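Local atomic coordinates of uncharacterized protein BF1531 (Bacteroides fragilis, PDB entry 3SLR), a protein that is of unknown function but binds magnesium through its phosphatase-like domain and, judged by its family, may hydrolyse ester bonds. Residues F111-C116 with Q163-F168; Y125-E130 with K153-L158. All blocks are in the same frame, centred on the assembly; numbering follows the deposited sequence. Where two conformers were deposited one is given.

Contact 1. Residues F111-C116 with Q163-F168; sequences FVRLLC and QAYPNF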
loop_
_atom_site.group_PDB
_atom_site.type_symbol
_atom_site.label_atom_id
_atom_site.label_comp_id
_atom_site.label_asym_id
_atom_site.label_seq_id
_atom_site.Cartn_x
_atom_site.Cartn_y
_atom_site.Cartn_z
ATOM N N PHE A 111 19.632 -0.687 16.689
ATOM C CA PHE A 111 19.150 -2.059 16.640
ATOM C C PHE A 111 18.731 -2.424 15.218
ATOM O O PHE A 111 19.017 -3.523 14.730
ATOM C CB PHE A 111 17.975 -2.302 17.583
ATOM C CG PHE A 111 17.401 -3.679 17.438
ATOM C CD1 PHE A 111 18.081 -4.777 17.947
ATOM C CD2 PHE A 111 16.221 -3.886 16.747
ATOM C CE1 PHE A 111 17.580 -6.062 17.786
ATOM C CE2 PHE A 111 15.709 -5.171 16.579
ATOM C CZ PHE A 111 16.393 -6.262 17.104
ATOM N N VAL A 112 18.040 -1.499 14.554
ATOM C CA VAL A 112 17.623 -1.743 13.177
ATOM C C VAL A 112 18.827 -1.991 12.257
ATOM O O VAL A 112 18.818 -2.927 11.449
ATOM C CB VAL A 112 16.734 -0.608 12.650
ATOM C CG1 VAL A 112 16.428 -0.808 11.165
ATOM C CG2 VAL A 112 15.447 -0.545 13.458
ATOM N N ARG A 113 19.870 -1.174 12.385
ATOM C CA ARG A 113 21.076 -1.392 11.581
ATOM C C ARG A 113 21.729 -2.736 11.888
ATOM O O ARG A 113 22.215 -3.426 10.986
ATOM C CB ARG A 113 22.084 -0.258 11.781
ATOM C CG ARG A 113 21.589 1.083 11.246
ATOM C CD ARG A 113 22.734 2.069 11.033
ATOM N NE ARG A 113 23.503 1.733 9.834
ATOM C CZ ARG A 113 24.277 2.596 9.177
ATOM N NH1 ARG A 113 24.385 3.848 9.611
ATOM N NH2 ARG A 113 24.941 2.210 8.091
ATOM N N LEU A 114 21.739 -3.108 13.160
ATOM C CA LEU A 114 22.313 -4.392 13.564
ATOM C C LEU A 114 21.564 -5.525 12.858
ATOM O O LEU A 114 22.169 -6.434 12.300
ATOM C CB LEU A 114 22.237 -4.547 15.085
ATOM C CG LEU A 114 22.866 -5.749 15.803
ATOM C CD1 LEU A 114 22.073 -7.028 15.574
ATOM C CD2 LEU A 114 24.331 -5.928 15.407
ATOM N N LEU A 115 20.240 -5.451 12.898
ATOM C CA LEU A 115 19.371 -6.386 12.198
ATOM C C LEU A 115 19.710 -6.437 10.702
ATOM O O LEU A 115 19.851 -7.515 10.121
ATOM C CB LEU A 115 17.916 -5.954 12.407
ATOM C CG LEU A 115 16.810 -6.570 11.551
ATOM C CD1 LEU A 115 16.661 -8.046 11.847
ATOM C CD2 LEU A 115 15.510 -5.831 11.813
ATOM N N CYS A 116 19.851 -5.271 10.079
ATOM C CA CYS A 116 20.203 -5.218 8.657
ATOM C C CYS A 116 21.553 -5.866 8.353
ATOM O O CYS A 116 21.711 -6.523 7.321
ATOM C CB CYS A 116 20.203 -3.774 8.151
ATOM S SG CYS A 116 18.559 -3.044 8.028
ATOM N N GLN A 163 17.188 3.252 2.363
ATOM C CA GLN A 163 17.900 3.668 1.149
ATOM C C GLN A 163 19.344 3.155 1.126
ATOM O O GLN A 163 19.992 3.139 0.077
ATOM C CB GLN A 163 17.855 5.192 0.998
ATOM C CG GLN A 163 16.458 5.705 0.697
ATOM C CD GLN A 163 16.348 7.212 0.707
ATOM O OE1 GLN A 163 17.344 7.931 0.581
ATOM N NE2 GLN A 163 15.124 7.707 0.861
ATOM N N ALA A 164 19.831 2.721 2.282
ATOM C CA ALA A 164 21.203 2.256 2.426
ATOM C C ALA A 164 21.285 0.733 2.334
ATOM O O ALA A 164 22.317 0.182 1.932
ATOM C CB ALA A 164 21.778 2.728 3.759
ATOM N N TYR A 165 20.202 0.055 2.713
ATOM C CA TYR A 165 20.187 -1.410 2.754
ATOM C C TYR A 165 19.105 -1.969 1.843
ATOM O O TYR A 165 17.917 -1.911 2.172
ATOM C CB TYR A 165 19.935 -1.916 4.177
ATOM C CG TYR A 165 20.997 -1.571 5.205
ATOM C CD1 TYR A 165 22.056 -2.432 5.455
ATOM C CD2 TYR A 165 20.917 -0.402 5.954
ATOM C CE1 TYR A 165 23.019 -2.130 6.406
ATOM C CE2 TYR A 165 21.870 -0.092 6.904
ATOM C CZ TYR A 165 22.920 -0.957 7.129
ATOM O OH TYR A 165 23.870 -0.653 8.085
ATOM N N PRO A 166 19.511 -2.520 0.692
ATOM C CA PRO A 166 18.566 -3.037 -0.304
ATOM C C PRO A 166 17.670 -4.135 0.246
ATOM O O PRO A 166 16.593 -4.388 -0.303
ATOM C CB PRO A 166 19.486 -3.610 -1.390
ATOM C CG PRO A 166 20.754 -2.825 -1.251
ATOM C CD PRO A 166 20.906 -2.620 0.233
ATOM N N ASN A 167 18.131 -4.750 1.333
ATOM C CA ASN A 167 17.468 -5.871 1.971
ATOM C C ASN A 167 16.362 -5.439 2.933
ATOM O O ASN A 167 15.522 -6.248 3.330
ATOM C CB ASN A 167 18.516 -6.731 2.697
ATOM C CG ASN A 167 19.561 -5.892 3.445
ATOM O OD1 ASN A 167 20.341 -5.136 2.838
ATOM N ND2 ASN A 167 19.595 -6.044 4.769
ATOM N N PHE A 168 16.356 -4.153 3.273
ATOM C CA PHE A 168 15.470 -3.602 4.303
ATOM C C PHE A 168 14.311 -2.830 3.689
ATOM O O PHE A 168 14.518 -1.819 3.026
ATOM C CB PHE A 168 16.266 -2.683 5.228
ATOM C CG PHE A 168 15.469 -2.109 6.372
ATOM C CD1 PHE A 168 15.183 -2.874 7.487
ATOM C CD2 PHE A 168 15.030 -0.794 6.339
ATOM C CE1 PHE A 168 14.464 -2.342 8.549
ATOM C CE2 PHE A 168 14.320 -0.250 7.402
ATOM C CZ PHE A 168 14.038 -1.023 8.506
#

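Contact 2. Residues Y125-E130 with K153-L158; sequences YYNYPE and KLNYEL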
loop_
_atom_site.group_PDB
_atom_site.type_symbol
_atom_site.label_atom_id
_atom_site.label_comp_id
_atom_site.label_asym_id
_atom_site.label_seq_id
_atom_site.Cartn_x
_atom_site.Cartn_y
_atom_site.Cartn_z
ATOM N N TYR A 125 9.752 -3.987 7.863
ATOM C CA TYR A 125 9.758 -3.326 9.159
ATOM C C TYR A 125 8.664 -2.269 9.188
ATOM O O TYR A 125 8.678 -1.341 8.375
ATOM C CB TYR A 125 11.134 -2.684 9.401
ATOM C CG TYR A 125 11.352 -2.186 10.822
ATOM C CD1 TYR A 125 10.913 -0.936 11.210
ATOM C CD2 TYR A 125 12.006 -2.971 11.765
ATOM C CE1 TYR A 125 11.101 -0.476 12.509
ATOM C CE2 TYR A 125 12.205 -2.524 13.066
ATOM C CZ TYR A 125 11.744 -1.278 13.430
ATOM O OH TYR A 125 11.938 -0.827 14.706
ATOM N N TYR A 126 7.692 -2.425 10.094
ATOM C CA TYR A 126 6.632 -1.422 10.236
ATOM C C TYR A 126 7.189 -0.161 10.875
ATOM O O TYR A 126 7.794 -0.234 11.936
ATOM C CB TYR A 126 5.469 -1.947 11.097
ATOM C CG TYR A 126 4.808 -3.185 10.536
ATOM C CD1 TYR A 126 4.960 -4.416 11.156
ATOM C CD2 TYR A 126 4.044 -3.124 9.365
ATOM C CE1 TYR A 126 4.361 -5.556 10.638
ATOM C CE2 TYR A 126 3.451 -4.268 8.840
ATOM C CZ TYR A 126 3.610 -5.477 9.482
ATOM O OH TYR A 126 3.023 -6.624 8.961
ATOM N N ASN A 127 7.001 0.990 10.235
ATOM C CA ASN A 127 7.384 2.241 10.869
ATOM C C ASN A 127 6.326 2.668 11.880
ATOM O O ASN A 127 5.407 1.896 12.189
ATOM C CB ASN A 127 7.718 3.349 9.846
ATOM C CG ASN A 127 6.534 3.747 8.984
ATOM O OD1 ASN A 127 5.424 3.208 9.126
ATOM N ND2 ASN A 127 6.763 4.709 8.076
ATOM N N TYR A 128 6.449 3.886 12.393
ATOM C CA TYR A 128 5.775 4.262 13.641
ATOM C C TYR A 128 4.727 5.370 13.491
ATOM O O TYR A 128 5.072 6.540 13.322
ATOM C CB TYR A 128 6.822 4.718 14.669
ATOM C CG TYR A 128 7.850 3.668 15.056
ATOM C CD1 TYR A 128 9.035 3.525 14.343
ATOM C CD2 TYR A 128 7.642 2.844 16.157
ATOM C CE1 TYR A 128 9.981 2.553 14.707
ATOM C CE2 TYR A 128 8.577 1.905 16.543
ATOM C CZ TYR A 128 9.741 1.759 15.813
ATOM O OH TYR A 128 10.653 0.803 16.205
ATOM N N PRO A 129 3.433 5.017 13.579
ATOM C CA PRO A 129 2.437 6.099 13.606
ATOM C C PRO A 129 2.605 6.933 14.871
ATOM O O PRO A 129 2.852 6.387 15.954
ATOM C CB PRO A 129 1.092 5.362 13.666
ATOM C CG PRO A 129 1.401 3.909 13.341
ATOM C CD PRO A 129 2.834 3.679 13.722
ATOM N N GLU A 130 2.460 8.245 14.757
ATOM C CA GLU A 130 2.682 9.079 15.932
ATOM C C GLU A 130 1.564 8.915 16.962
ATOM O O GLU A 130 0.386 8.978 16.625
ATOM C CB GLU A 130 2.834 10.551 15.541
ATOM C CG GLU A 130 3.039 11.480 16.766
ATOM C CD GLU A 130 3.216 12.936 16.383
ATOM O OE1 GLU A 130 3.459 13.210 15.187
ATOM O OE2 GLU A 130 3.107 13.808 17.283
ATOM N N LYS A 153 12.190 12.021 14.353
ATOM C CA LYS A 153 13.570 11.690 13.997
ATOM C C LYS A 153 13.684 10.220 13.579
ATOM O O LYS A 153 14.266 9.893 12.536
ATOM C CB LYS A 153 14.504 11.974 15.188
ATOM C CG LYS A 153 15.935 11.466 15.006
ATOM C CD LYS A 153 16.807 11.844 16.210
ATOM C CE LYS A 153 18.168 11.147 16.169
ATOM N NZ LYS A 153 19.033 11.552 17.325
ATOM N N LEU A 154 13.139 9.329 14.405
ATOM C CA LEU A 154 13.189 7.895 14.119
ATOM C C LEU A 154 12.607 7.547 12.741
ATOM O O LEU A 154 13.227 6.819 11.974
ATOM C CB LEU A 154 12.475 7.110 15.222
ATOM C CG LEU A 154 12.351 5.585 15.105
ATOM C CD1 LEU A 154 13.716 4.926 14.954
ATOM C CD2 LEU A 154 11.627 5.042 16.325
ATOM N N ASN A 155 11.419 8.056 12.425
ATOM C CA ASN A 155 10.780 7.690 11.157
ATOM C C ASN A 155 11.563 8.209 9.962
ATOM O O ASN A 155 11.643 7.549 8.915
ATOM C CB ASN A 155 9.331 8.178 11.100
ATOM C CG ASN A 155 8.385 7.237 11.797
ATOM O OD1 ASN A 155 8.521 6.021 11.680
ATOM N ND2 ASN A 155 7.436 7.785 12.552
ATOM N N TYR A 156 12.148 9.390 10.120
ATOM C CA TYR A 156 12.979 9.968 9.068
ATOM C C TYR A 156 14.219 9.113 8.823
ATOM O O TYR A 156 14.506 8.732 7.689
ATOM C CB TYR A 156 13.370 11.412 9.406
ATOM C CG TYR A 156 14.390 12.011 8.452
ATOM C CD1 TYR A 156 14.088 12.209 7.108
ATOM C CD2 TYR A 156 15.654 12.375 8.904
ATOM C CE1 TYR A 156 15.026 12.751 6.234
ATOM C CE2 TYR A 156 16.593 12.914 8.048
ATOM C CZ TYR A 156 16.275 13.098 6.716
ATOM O OH TYR A 156 17.221 13.633 5.884
ATOM N N GLU A 157 14.945 8.794 9.888
ATOM C CA GLU A 157 16.165 8.000 9.741
ATOM C C GLU A 157 15.891 6.569 9.278
ATOM O O GLU A 157 16.714 5.973 8.594
ATOM C CB GLU A 157 16.976 7.998 11.041
ATOM C CG GLU A 157 17.514 9.371 11.429
ATOM C CD GLU A 157 18.441 9.985 10.381
ATOM O OE1 GLU A 157 18.866 9.277 9.436
ATOM O OE2 GLU A 157 18.746 11.189 10.506
ATOM N N LEU A 158 14.738 6.014 9.649
ATOM C CA LEU A 158 14.351 4.703 9.145
ATOM C C LEU A 158 14.278 4.720 7.631
ATOM O O LEU A 158 14.662 3.757 6.971
ATOM C CB LEU A 158 12.998 4.267 9.710
ATOM C CG LEU A 158 12.983 3.607 11.080
ATOM C CD1 LEU A 158 11.532 3.419 11.512
ATOM C CD2 LEU A 158 13.730 2.269 11.035
HETATM O O HOH W 1 9.512 5.837 8.543
#

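Contact 1. Residues F111-C116 with Q163-F168
C116 sits between two aromatic rings of the turn that follows helix 147-164. Its CB lies over one face of the Y165 ring, 3.6 Å from the ring centroid and 15° off the normal, a close CH-pi contact. C116 SG, placed anti to the carbonyl carbon (chi1 -71°), also lies over that face, 4.3 Å from the Y165 centroid. On its other flank C116 SG comes within 3.4 Å of F168 CD1, in an oblique sulfur-aromatic contact. A small cysteine suits this spot, because one polarisable atom touches both rings. One helical turn earlier, V112 CG1 meets the far end of F168 at CZ, 3.6 Å away, so the phenylalanine lies along buried residues of helix 104-118.

At the phenol end of Y165, exposed R113 approaches with its guanidinium edge. R113 NE lies 3.0 Å from Y165 OH and R113 NH2 3.1 Å, both donating side-on to the one oxygen, which lies in the guanidinium plane; that plane stands 84° from the ring. A bend at chi3 turns the long arginine chain toward the hydroxyl. E117 also hydrogen-bonds Y165 OH, and its negative charge probably favours the arginine nearby.

Further out, a type I turn from Y165 to F168 lets both rings face the helix, and N167 within it bonds through its backbone to V123. The chemistry therefore grades from sulfur and hydrocarbon to a phenol oxygen gripped by R113 and E117, probably strengthened by their charges, tying helix 104-118 to the turn that leads into edge strand 168-171.

Contact 2. Residues Y125-E130 with K153-L158
N155 of helix 147-164 reaches across to the backbone of Y128, just beyond the end of strand 122-126. Followed outward, its CB leads to CG anti to the carbonyl carbon (chi1 -83°), and the amide then divides its two ends between the polar groups of one residue. N155 OD1 accepts from Y128 N at 3.1 Å, in the carbonyl plane and on a lone pair. N155 ND2 donates to Y128 O over 2.8 Å, with the acceptor tilted 17° out of the amide plane. Asparagine suits this place because one short side chain carries both a donor and an acceptor, matching the N-H and C=O of an extended residue that has left the sheet. N155 OD1 also packs against N127 CB and takes a longer, 3.3 Å bond from a water. The rest of the N127 amide is held by A174 and N172.

Two leucines of the same helix pack on the Y128 ring. L154 CD2 lies over one face, 3.8 Å from the Y128 centroid, and L158 CD1 lies at the ring edge, 3.7 Å from Y128 CE1, while also touching Y125. Y125 OH and Y128 OH share a 2.6 Å hydrogen bond that either could donate; H84 bonds the first and R108 the second.

The contact fastens the loop after strand 122-126 to the helix that crosses over to neighbouring parallel strand 168-171. Y128 N and O are satisfied by the N155 amide, while the water links N127 ND2 to N155 O and OD1.

The two contacts lie about 13 Å apart, centre to centre, in the FkbH N-terminal domain with its five-stranded parallel sheet, away from the magnesium site. Along the chain the order is helix 104-118, strand 122-126 with the loop beyond it, helix 147-164, then strand 168-171, so both segments of contact 2 fall between those of contact 1. Helix 147-164 serves both, and it connects neighbouring parallel strands as a beta-alpha-beta crossover. The contacts also touch: F168 CE1 packs 3.5 Å from Y125 CB, and V112 CG2 lies near Y125 OH. Together they pack helices 104-118 and 147-164 against strands 122-126 and 168-171, the latter at the sheet's edge.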